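Local coordinates for nodulation fucosyltransferase NodZ (Bradyrhizobium sp., PDB 2HHC), which belongs to the NodZ family of nodulation fucosyltransferases and probably adopts the two-lobed GT-B architecture, at residues C202-K207 and G309-I314; L273-A278 and R291-L296; C277-R282 and V297-E302. All blocks are in the same frame, centred on the assembly; numbering follows the deposited sequence. Where two conformers were deposited one is given.

Interaction 1: C202-K207 and G309-I314; sequences CMAIRK and GHLTMI
Helix 202-207 runs past strand 311-314 at 41° between their N-to-C directions, with 9.8 Å between the axes at closest approach. The backbones come nearest at Ala204 and Leu311, whose CA atoms are 7.0 Å apart, and no direct hydrogen bond joins the two segments. Leu311 carries most of the contact. With its CG anti to the carbonyl carbon, the side chain reaches toward the helix and sets both methyls against Ala204. CD2 of Leu311 rests on Ala204 CB at 3.8 Å, while its CD1 touches Ala204 CA, sits 3.6 Å from Met203 O and lies beside Lys207 CD. The leucine methyls thus reach the helix backbone itself. Lys207 comes from the other direction: its chain is extended from CB to CE, with CG anti to the backbone N (chi1 172°), and slides antiparallel past Leu311. Its CD lies 3.7 Å from Leu311 CB, and CE continues to 4.1 Å from Met313 CB, so the aliphatic part of the lysine reaches across to the strand, passing Leu311 and ending beside Met313. At chi4 (72°) the chain bends, turning Lys207 NZ to a water that accepts its hydrogen bond at 3.1 Å; this water gives a weak bond to Leu311 O and thus bridges the ammonium group to the strand backbone. The contact is a surface one, apolar at its centre with a hydrated polar margin. Strand 311-315 forms an outermost strand of its sheet, antiparallel to strand 299-303, to which Thr312 and Ile314 bond through Glu302 and Ile300. Leu311 also packs on Ile301 and Phe303, and Ala204 on Ile281, which places helix 192-209 on the sheet face that carries Ile281 and Ile301.

Interaction 2: L273-A278 and R291-L296; sequences LLARCA and RYARLL
Tyr292 leans its ring over the methyl of Ala275, and the path of its side chain explains how. At CB the chain turns so that CG is anti to the backbone N (chi1 -173°), which carries the ring off the helix toward the turn at 274-277. Tyr292 CG is still 4.1 Å from Ala275 CB, but the next atoms along that side close in: CD2 approaches the same methyl to 3.6 Å and CE2 to 3.7 Å. Ala275 CB therefore sits over one face of the Tyr292 ring, displaced toward the CD2-CE2 side, 4.0 Å from the centroid and 29° off the normal, a CH-pi contact. The same ring stacks with Phe145 and meets the ring of Tyr272, planes at about 60°, so it touches helices 138-147 and 258-274.

Beside this contact the chains come very close. Ala275 CA and Ala293 CA are only 3.9 Å apart, and Ala293 CB also packs against Leu274 CB at 4.1 Å. Leu296, one helical turn on from Tyr292, brings CD1 to 4.1 Å from Ala275 CB. Ala275 is thus held between tyrosine, alanine and leucine, and no hydrogen bond crosses the contact. The segment 273-278 passes here through a type I turn from Leu274 to Cys277, which redirects the chain toward strand 279-283. Helix 291-296 is the short crossover helix of the beta-alpha-beta unit formed with strands 279-283 and 299-303; such units are the building blocks of Rossmann-like domains, consistent with the GT-B clan.

Interaction 3: C277-R282 and V297-E302; sequences CATVIR and VPRIIE
Val280 O is gripped twice by the neighbouring strand: Ile301 N donates to it at 2.8 Å, nearly straight (167°) but tilted 23° from the carbonyl plane, and Ile300 CA adds a CA-H...O contact at 3.3 Å. The pairing continues on either side, from Val280 N to Arg299 O at 2.9 Å and from Arg282 N to Ile301 O at 3.0 Å, the hydrogen-bonding pattern of adjacent parallel strands.

On one face, Val280 CG2 meets Val297 CG2 at 3.7 Å, the two side chains crossing at about a right angle. Arg282 lies alongside Ile300 there, its CD 3.7 Å from Ile300 CG2. A bend at chi3 (77°) then redirects the guanidinium, whose NE and NH2 bond Thr290 OG1 and Ser287 O. Arg282 NH1 stands 4.5 Å from Glu302 OE1, too far for a salt bridge, and gives a hydrogen bond to a water at the guanidinium edge. On the opposite face, Ile281 and Ile301 run side by side, with Ile281 CG1 4.0 Å from Ile301 CB. Thr279 shares this face, and its OG1 is hydrogen-bonded with Tyr213 OH.

Strand 279-283 is further bonded to strand 170-176 through Thr279 and Ile281, while strand 299-303 borders strand 311-315; helix 192-209 packs on the Ile281-Ile301 face through Ala204, Ile205 and Ala208.

Interactions 2 and 3 are buried and share Cys277 and Ala278; together they describe one beta-alpha-beta unit, interaction 2 seating its crossover helix and interaction 3 pairing its two strands. They meet where Leu274 O packs against both Val280 and Val297. Interaction 1 lies at the surface, about 10 Å from interaction 3 between centres, and sets a helix against strand 311-315, the outer neighbour of strand 299-303 in the same sheet. The chemistry follows these places. Backbone hydrogen bonds join the paired parallel strands, with apolar side chains on both faces; close apolar and aromatic contacts hold the crossover helix, and at the margin a leucine is met by a lysine and a water.

Interaction 1: C202-K207 and G309-I314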
loop_
_atom_site.group_PDB
_atom_site.type_symbol
_atom_site.label_atom_id
_atom_site.label_comp_id
_atom_site.label_asym_id
_atom_site.label_seq_id
_atom_site.Cartn_x
_atom_site.Cartn_y
_atom_site.Cartn_z
ATOM N N CYS A 202 -8.886 -16.569 15.266
ATOM C CA CYS A 202 -9.576 -17.829 15.090
ATOM C C CYS A 202 -11.068 -17.646 14.906
ATOM O O CYS A 202 -11.641 -18.348 14.071
ATOM C CB CYS A 202 -9.305 -18.817 16.219
ATOM S SG CYS A 202 -7.562 -19.363 16.302
ATOM N N MET A 203 -11.683 -16.776 15.702
ATOM C CA MET A 203 -13.110 -16.471 15.545
ATOM C C MET A 203 -13.422 -15.939 14.144
ATOM O O MET A 203 -14.440 -16.309 13.544
ATOM C CB MET A 203 -13.551 -15.360 16.524
ATOM C CG MET A 203 -13.182 -15.511 17.990
ATOM S SD MET A 203 -13.997 -14.188 18.909
ATOM C CE MET A 203 -12.754 -13.210 19.691
ATOM N N ALA A 204 -12.571 -15.056 13.628
ATOM C CA ALA A 204 -12.752 -14.512 12.278
ATOM C C ALA A 204 -12.654 -15.619 11.244
ATOM O O ALA A 204 -13.447 -15.649 10.297
ATOM C CB ALA A 204 -11.742 -13.421 11.987
ATOM N N ILE A 205 -11.671 -16.520 11.388
ATOM C CA ILE A 205 -11.531 -17.618 10.437
ATOM C C ILE A 205 -12.740 -18.548 10.468
ATOM O O ILE A 205 -13.246 -18.938 9.429
ATOM C CB ILE A 205 -10.184 -18.361 10.630
ATOM C CG1 ILE A 205 -8.986 -17.448 10.298
ATOM C CG2 ILE A 205 -10.105 -19.612 9.752
ATOM C CD1 ILE A 205 -7.675 -18.027 10.738
ATOM N N ARG A 206 -13.224 -18.884 11.662
ATOM C CA ARG A 206 -14.423 -19.718 11.792
ATOM C C ARG A 206 -15.619 -19.052 11.070
ATOM O O ARG A 206 -16.379 -19.740 10.359
ATOM C CB ARG A 206 -14.713 -20.022 13.269
ATOM C CG ARG A 206 -13.621 -20.889 13.876
ATOM C CD ARG A 206 -13.760 -21.216 15.349
ATOM N NE ARG A 206 -12.580 -22.004 15.760
ATOM C CZ ARG A 206 -11.749 -21.744 16.760
ATOM N NH1 ARG A 206 -11.997 -20.767 17.640
ATOM N NH2 ARG A 206 -10.689 -22.530 16.925
ATOM N N LYS A 207 -15.775 -17.737 11.249
ATOM C CA LYS A 207 -16.863 -16.984 10.614
ATOM C C LYS A 207 -16.752 -17.055 9.115
ATOM O O LYS A 207 -17.740 -17.339 8.415
ATOM C CB LYS A 207 -16.918 -15.530 11.132
ATOM C CG LYS A 207 -17.916 -14.584 10.380
ATOM C CD LYS A 207 -17.923 -13.217 11.069
ATOM C CE LYS A 207 -18.817 -12.178 10.377
ATOM N NZ LYS A 207 -20.256 -12.449 10.552
ATOM N N GLY A 309 -14.845 -6.185 19.724
ATOM C CA GLY A 309 -15.101 -7.574 20.115
ATOM C C GLY A 309 -16.047 -8.296 19.160
ATOM O O GLY A 309 -16.169 -9.529 19.215
ATOM N N HIS A 310 -16.711 -7.528 18.282
ATOM C CA HIS A 310 -17.726 -8.054 17.379
ATOM C C HIS A 310 -17.193 -7.997 15.963
ATOM O O HIS A 310 -16.616 -7.007 15.562
ATOM C CB HIS A 310 -19.005 -7.229 17.466
ATOM N N LEU A 311 -17.413 -9.081 15.235
ATOM C CA LEU A 311 -16.987 -9.219 13.843
ATOM C C LEU A 311 -18.061 -8.660 12.938
ATOM O O LEU A 311 -19.248 -8.808 13.202
ATOM C CB LEU A 311 -16.812 -10.701 13.512
ATOM C CG LEU A 311 -15.513 -11.377 13.951
ATOM C CD1 LEU A 311 -15.641 -12.893 13.961
ATOM C CD2 LEU A 311 -14.410 -10.953 13.013
ATOM N N THR A 312 -17.655 -8.014 11.865
ATOM C CA THR A 312 -18.597 -7.620 10.838
ATOM C C THR A 312 -18.133 -8.133 9.483
ATOM O O THR A 312 -16.957 -8.485 9.306
ATOM C CB THR A 312 -18.819 -6.097 10.823
ATOM O OG1 THR A 312 -19.994 -5.795 10.056
ATOM C CG2 THR A 312 -17.636 -5.357 10.242
ATOM N N MET A 313 -19.078 -8.235 8.564
ATOM C CA MET A 313 -18.778 -8.647 7.209
ATOM C C MET A 313 -19.324 -7.610 6.262
ATOM O O MET A 313 -20.441 -7.114 6.431
ATOM C CB MET A 313 -19.403 -10.003 6.929
ATOM C CG MET A 313 -18.476 -10.964 6.273
ATOM S SD MET A 313 -19.173 -11.953 4.983
ATOM C CE MET A 313 -19.717 -10.710 3.806
ATOM N N ILE A 314 -18.514 -7.292 5.255
ATOM C CA ILE A 314 -18.823 -6.291 4.281
ATOM C C ILE A 314 -18.818 -6.952 2.902
ATOM O O ILE A 314 -17.841 -7.595 2.511
ATOM C CB ILE A 314 -17.779 -5.156 4.347
ATOM C CG1 ILE A 314 -17.741 -4.593 5.777
ATOM C CG2 ILE A 314 -18.060 -4.096 3.310
ATOM C CD1 ILE A 314 -16.673 -3.527 5.991
HETATM O O HOH W 1 -20.237 -12.043 13.587
#

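Interaction 2: L273-A278 and R291-L296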
loop_
_atom_site.group_PDB
_atom_site.type_symbol
_atom_site.label_atom_id
_atom_site.label_comp_id
_atom_site.label_asym_id
_atom_site.label_seq_id
_atom_site.Cartn_x
_atom_site.Cartn_y
_atom_site.Cartn_z
ATOM N N LEU A 273 -1.709 -11.331 -3.878
ATOM C CA LEU A 273 -2.441 -12.574 -3.756
ATOM C C LEU A 273 -3.668 -12.418 -2.849
ATOM O O LEU A 273 -4.692 -13.002 -3.100
ATOM C CB LEU A 273 -1.538 -13.675 -3.281
ATOM C CG LEU A 273 -0.592 -14.302 -4.324
ATOM C CD1 LEU A 273 0.326 -15.217 -3.643
ATOM C CD2 LEU A 273 -1.396 -15.002 -5.438
ATOM N N LEU A 274 -3.585 -11.623 -1.803
ATOM C CA LEU A 274 -4.756 -11.347 -0.987
ATOM C C LEU A 274 -5.899 -10.795 -1.838
ATOM O O LEU A 274 -7.097 -11.112 -1.588
ATOM C CB LEU A 274 -4.428 -10.408 0.171
ATOM C CG LEU A 274 -3.657 -11.009 1.328
ATOM C CD1 LEU A 274 -3.062 -9.972 2.230
ATOM C CD2 LEU A 274 -4.563 -11.940 2.184
ATOM N N ALA A 275 -5.585 -9.987 -2.840
ATOM C CA ALA A 275 -6.620 -9.406 -3.702
ATOM C C ALA A 275 -7.304 -10.392 -4.651
ATOM O O ALA A 275 -8.260 -10.037 -5.336
ATOM C CB ALA A 275 -6.057 -8.246 -4.479
ATOM N N ARG A 276 -6.795 -11.617 -4.674
ATOM C CA ARG A 276 -7.333 -12.731 -5.455
ATOM C C ARG A 276 -8.225 -13.671 -4.654
ATOM O O ARG A 276 -8.748 -14.678 -5.162
ATOM C CB ARG A 276 -6.176 -13.573 -6.032
ATOM C CG ARG A 276 -5.124 -12.857 -6.933
ATOM C CD ARG A 276 -5.594 -12.500 -8.350
ATOM N NE ARG A 276 -5.620 -13.648 -9.268
ATOM C CZ ARG A 276 -4.566 -14.161 -9.916
ATOM N NH1 ARG A 276 -3.313 -13.723 -9.702
ATOM N NH2 ARG A 276 -4.761 -15.187 -10.725
ATOM N N CYS A 277 -8.343 -13.402 -3.368
ATOM C CA CYS A 277 -9.139 -14.261 -2.482
ATOM C C CYS A 277 -10.637 -13.994 -2.604
ATOM O O CYS A 277 -11.069 -12.992 -3.154
ATOM C CB CYS A 277 -8.686 -14.046 -1.049
ATOM S SG CYS A 277 -6.996 -14.581 -0.718
ATOM N N ALA A 278 -11.416 -14.963 -2.109
ATOM C CA ALA A 278 -12.853 -14.854 -2.104
ATOM C C ALA A 278 -13.348 -14.042 -0.942
ATOM O O ALA A 278 -14.351 -13.360 -1.036
ATOM C CB ALA A 278 -13.484 -16.229 -2.109
ATOM N N ARG A 291 -5.600 -2.917 1.748
ATOM C CA ARG A 291 -6.480 -1.969 1.017
ATOM C C ARG A 291 -6.735 -2.497 -0.400
ATOM O O ARG A 291 -7.877 -2.411 -0.842
ATOM C CB ARG A 291 -5.871 -0.556 0.990
ATOM C CG ARG A 291 -6.727 0.458 0.295
ATOM C CD ARG A 291 -8.117 0.570 0.798
ATOM N NE ARG A 291 -8.823 1.673 0.143
ATOM C CZ ARG A 291 -10.042 2.110 0.430
ATOM N NH1 ARG A 291 -10.742 1.549 1.437
ATOM N NH2 ARG A 291 -10.597 3.051 -0.278
ATOM N N TYR A 292 -5.726 -2.963 -1.112
ATOM C CA TYR A 292 -5.923 -3.490 -2.489
ATOM C C TYR A 292 -6.952 -4.619 -2.422
ATOM O O TYR A 292 -7.949 -4.595 -3.146
ATOM C CB TYR A 292 -4.608 -3.952 -3.049
ATOM C CG TYR A 292 -4.647 -4.362 -4.494
ATOM C CD1 TYR A 292 -5.443 -3.700 -5.380
ATOM C CD2 TYR A 292 -3.892 -5.418 -4.932
ATOM C CE1 TYR A 292 -5.435 -4.047 -6.735
ATOM C CE2 TYR A 292 -3.883 -5.763 -6.251
ATOM C CZ TYR A 292 -4.649 -5.059 -7.132
ATOM O OH TYR A 292 -4.628 -5.470 -8.502
ATOM N N ALA A 293 -6.784 -5.534 -1.498
ATOM C CA ALA A 293 -7.794 -6.614 -1.313
ATOM C C ALA A 293 -9.196 -6.060 -0.994
ATOM O O ALA A 293 -10.216 -6.490 -1.571
ATOM C CB ALA A 293 -7.346 -7.552 -0.266
ATOM N N ARG A 294 -9.315 -5.074 -0.113
ATOM C CA ARG A 294 -10.571 -4.429 0.182
ATOM C C ARG A 294 -11.255 -3.889 -1.082
ATOM O O ARG A 294 -12.472 -3.963 -1.225
ATOM C CB ARG A 294 -10.380 -3.311 1.220
ATOM C CG ARG A 294 -11.581 -2.425 1.476
ATOM C CD ARG A 294 -12.782 -3.183 2.025
ATOM N NE ARG A 294 -13.983 -2.353 2.205
ATOM C CZ ARG A 294 -14.831 -2.011 1.227
ATOM N NH1 ARG A 294 -14.624 -2.410 -0.017
ATOM N NH2 ARG A 294 -15.899 -1.273 1.497
ATOM N N LEU A 295 -10.475 -3.296 -1.981
ATOM C CA LEU A 295 -11.025 -2.788 -3.260
ATOM C C LEU A 295 -11.569 -3.875 -4.176
ATOM O O LEU A 295 -12.544 -3.614 -4.949
ATOM C CB LEU A 295 -9.929 -2.006 -3.995
ATOM C CG LEU A 295 -9.550 -0.683 -3.309
ATOM C CD1 LEU A 295 -8.273 -0.130 -4.017
ATOM C CD2 LEU A 295 -10.651 0.308 -3.130
ATOM N N LEU A 296 -10.969 -5.047 -4.154
ATOM C CA LEU A 296 -11.289 -6.103 -5.152
ATOM C C LEU A 296 -12.066 -7.334 -4.684
ATOM O O LEU A 296 -12.791 -7.926 -5.488
ATOM C CB LEU A 296 -10.029 -6.567 -5.878
ATOM C CG LEU A 296 -9.299 -5.572 -6.795
ATOM C CD1 LEU A 296 -8.057 -6.250 -7.414
ATOM C CD2 LEU A 296 -10.224 -5.123 -7.847
#

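Interaction 3: C277-R282 and V297-E302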
loop_
_atom_site.group_PDB
_atom_site.type_symbol
_atom_site.label_atom_id
_atom_site.label_comp_id
_atom_site.label_asym_id
_atom_site.label_seq_id
_atom_site.Cartn_x
_atom_site.Cartn_y
_atom_site.Cartn_z
ATOM N N CYS A 277 -8.343 -13.402 -3.368
ATOM C CA CYS A 277 -9.139 -14.261 -2.482
ATOM C C CYS A 277 -10.637 -13.994 -2.604
ATOM O O CYS A 277 -11.069 -12.992 -3.154
ATOM C CB CYS A 277 -8.686 -14.046 -1.049
ATOM S SG CYS A 277 -6.996 -14.581 -0.718
ATOM N N ALA A 278 -11.416 -14.963 -2.109
ATOM C CA ALA A 278 -12.853 -14.854 -2.104
ATOM C C ALA A 278 -13.348 -14.042 -0.942
ATOM O O ALA A 278 -14.351 -13.360 -1.036
ATOM C CB ALA A 278 -13.484 -16.229 -2.109
ATOM N N THR A 279 -12.663 -14.205 0.185
ATOM C CA THR A 279 -12.966 -13.508 1.398
ATOM C C THR A 279 -11.620 -13.109 1.983
ATOM O O THR A 279 -10.663 -13.904 1.913
ATOM C CB THR A 279 -13.667 -14.436 2.404
ATOM O OG1 THR A 279 -14.941 -14.784 1.892
ATOM C CG2 THR A 279 -13.827 -13.763 3.788
ATOM N N VAL A 280 -11.541 -11.906 2.520
ATOM C CA VAL A 280 -10.326 -11.460 3.225
ATOM C C VAL A 280 -10.675 -10.968 4.617
ATOM O O VAL A 280 -11.597 -10.193 4.838
ATOM C CB VAL A 280 -9.556 -10.371 2.459
ATOM C CG1 VAL A 280 -8.327 -9.907 3.255
ATOM C CG2 VAL A 280 -9.020 -10.949 1.199
ATOM N N ILE A 281 -9.888 -11.467 5.577
ATOM C CA ILE A 281 -9.936 -11.073 6.975
ATOM C C ILE A 281 -8.810 -10.063 7.206
ATOM O O ILE A 281 -7.635 -10.348 6.943
ATOM C CB ILE A 281 -9.754 -12.293 7.914
ATOM C CG1 ILE A 281 -10.965 -13.230 7.803
ATOM C CG2 ILE A 281 -9.552 -11.801 9.331
ATOM C CD1 ILE A 281 -10.759 -14.576 8.348
ATOM N N ARG A 282 -9.187 -8.878 7.654
ATOM C CA ARG A 282 -8.257 -7.748 7.881
ATOM C C ARG A 282 -8.029 -7.563 9.378
ATOM O O ARG A 282 -8.858 -7.001 10.099
ATOM C CB ARG A 282 -8.853 -6.463 7.312
ATOM C CG ARG A 282 -9.195 -6.502 5.826
ATOM C CD ARG A 282 -9.680 -5.199 5.341
ATOM N NE ARG A 282 -8.585 -4.239 5.148
ATOM C CZ ARG A 282 -8.744 -2.950 4.881
ATOM N NH1 ARG A 282 -9.947 -2.412 4.785
ATOM N NH2 ARG A 282 -7.676 -2.188 4.682
ATOM N N VAL A 297 -11.898 -7.742 -3.448
ATOM C CA VAL A 297 -12.410 -9.033 -2.988
ATOM C C VAL A 297 -13.881 -8.971 -2.672
ATOM O O VAL A 297 -14.377 -7.953 -2.175
ATOM C CB VAL A 297 -11.626 -9.449 -1.726
ATOM C CG1 VAL A 297 -12.220 -10.623 -0.973
ATOM C CG2 VAL A 297 -10.150 -9.704 -2.082
ATOM N N PRO A 298 -14.617 -10.040 -3.014
ATOM C CA PRO A 298 -16.070 -10.025 -2.772
ATOM C C PRO A 298 -16.552 -9.766 -1.333
ATOM O O PRO A 298 -17.574 -9.079 -1.122
ATOM C CB PRO A 298 -16.487 -11.430 -3.216
ATOM C CG PRO A 298 -15.517 -11.802 -4.255
ATOM C CD PRO A 298 -14.200 -11.215 -3.792
ATOM N N ARG A 299 -15.859 -10.331 -0.361
ATOM C CA ARG A 299 -16.296 -10.207 1.041
ATOM C C ARG A 299 -15.097 -9.930 1.951
ATOM O O ARG A 299 -14.041 -10.548 1.819
ATOM C CB ARG A 299 -16.971 -11.494 1.517
ATOM C CG ARG A 299 -18.268 -11.854 0.822
ATOM C CD ARG A 299 -18.210 -13.365 0.598
ATOM N NE ARG A 299 -19.384 -14.038 1.010
ATOM C CZ ARG A 299 -19.591 -15.355 0.967
ATOM N NH1 ARG A 299 -18.681 -16.218 0.541
ATOM N NH2 ARG A 299 -20.750 -15.802 1.355
ATOM N N ILE A 300 -15.312 -9.051 2.915
ATOM C CA ILE A 300 -14.294 -8.619 3.845
ATOM C C ILE A 300 -14.824 -8.869 5.262
ATOM O O ILE A 300 -15.985 -8.559 5.567
ATOM C CB ILE A 300 -14.003 -7.128 3.650
ATOM C CG1 ILE A 300 -13.481 -6.859 2.218
ATOM C CG2 ILE A 300 -12.975 -6.665 4.670
ATOM C CD1 ILE A 300 -14.586 -6.453 1.227
ATOM N N ILE A 301 -14.004 -9.471 6.114
ATOM C CA ILE A 301 -14.376 -9.683 7.523
ATOM C C ILE A 301 -13.373 -8.919 8.396
ATOM O O ILE A 301 -12.144 -8.979 8.184
ATOM C CB ILE A 301 -14.390 -11.140 7.844
ATOM C CG1 ILE A 301 -15.614 -11.789 7.201
ATOM C CG2 ILE A 301 -14.369 -11.365 9.360
ATOM C CD1 ILE A 301 -15.737 -13.308 7.290
ATOM N N GLU A 302 -13.895 -8.229 9.401
ATOM C CA GLU A 302 -13.035 -7.516 10.315
ATOM C C GLU A 302 -13.747 -7.263 11.624
ATOM O O GLU A 302 -14.970 -7.343 11.681
ATOM C CB GLU A 302 -12.594 -6.212 9.694
ATOM C CG GLU A 302 -13.702 -5.215 9.551
ATOM C CD GLU A 302 -13.476 -4.218 8.425
ATOM O OE1 GLU A 302 -12.818 -4.546 7.441
ATOM O OE2 GLU A 302 -13.975 -3.090 8.536
HETATM O O HOH W 2 -12.631 -2.978 5.571
#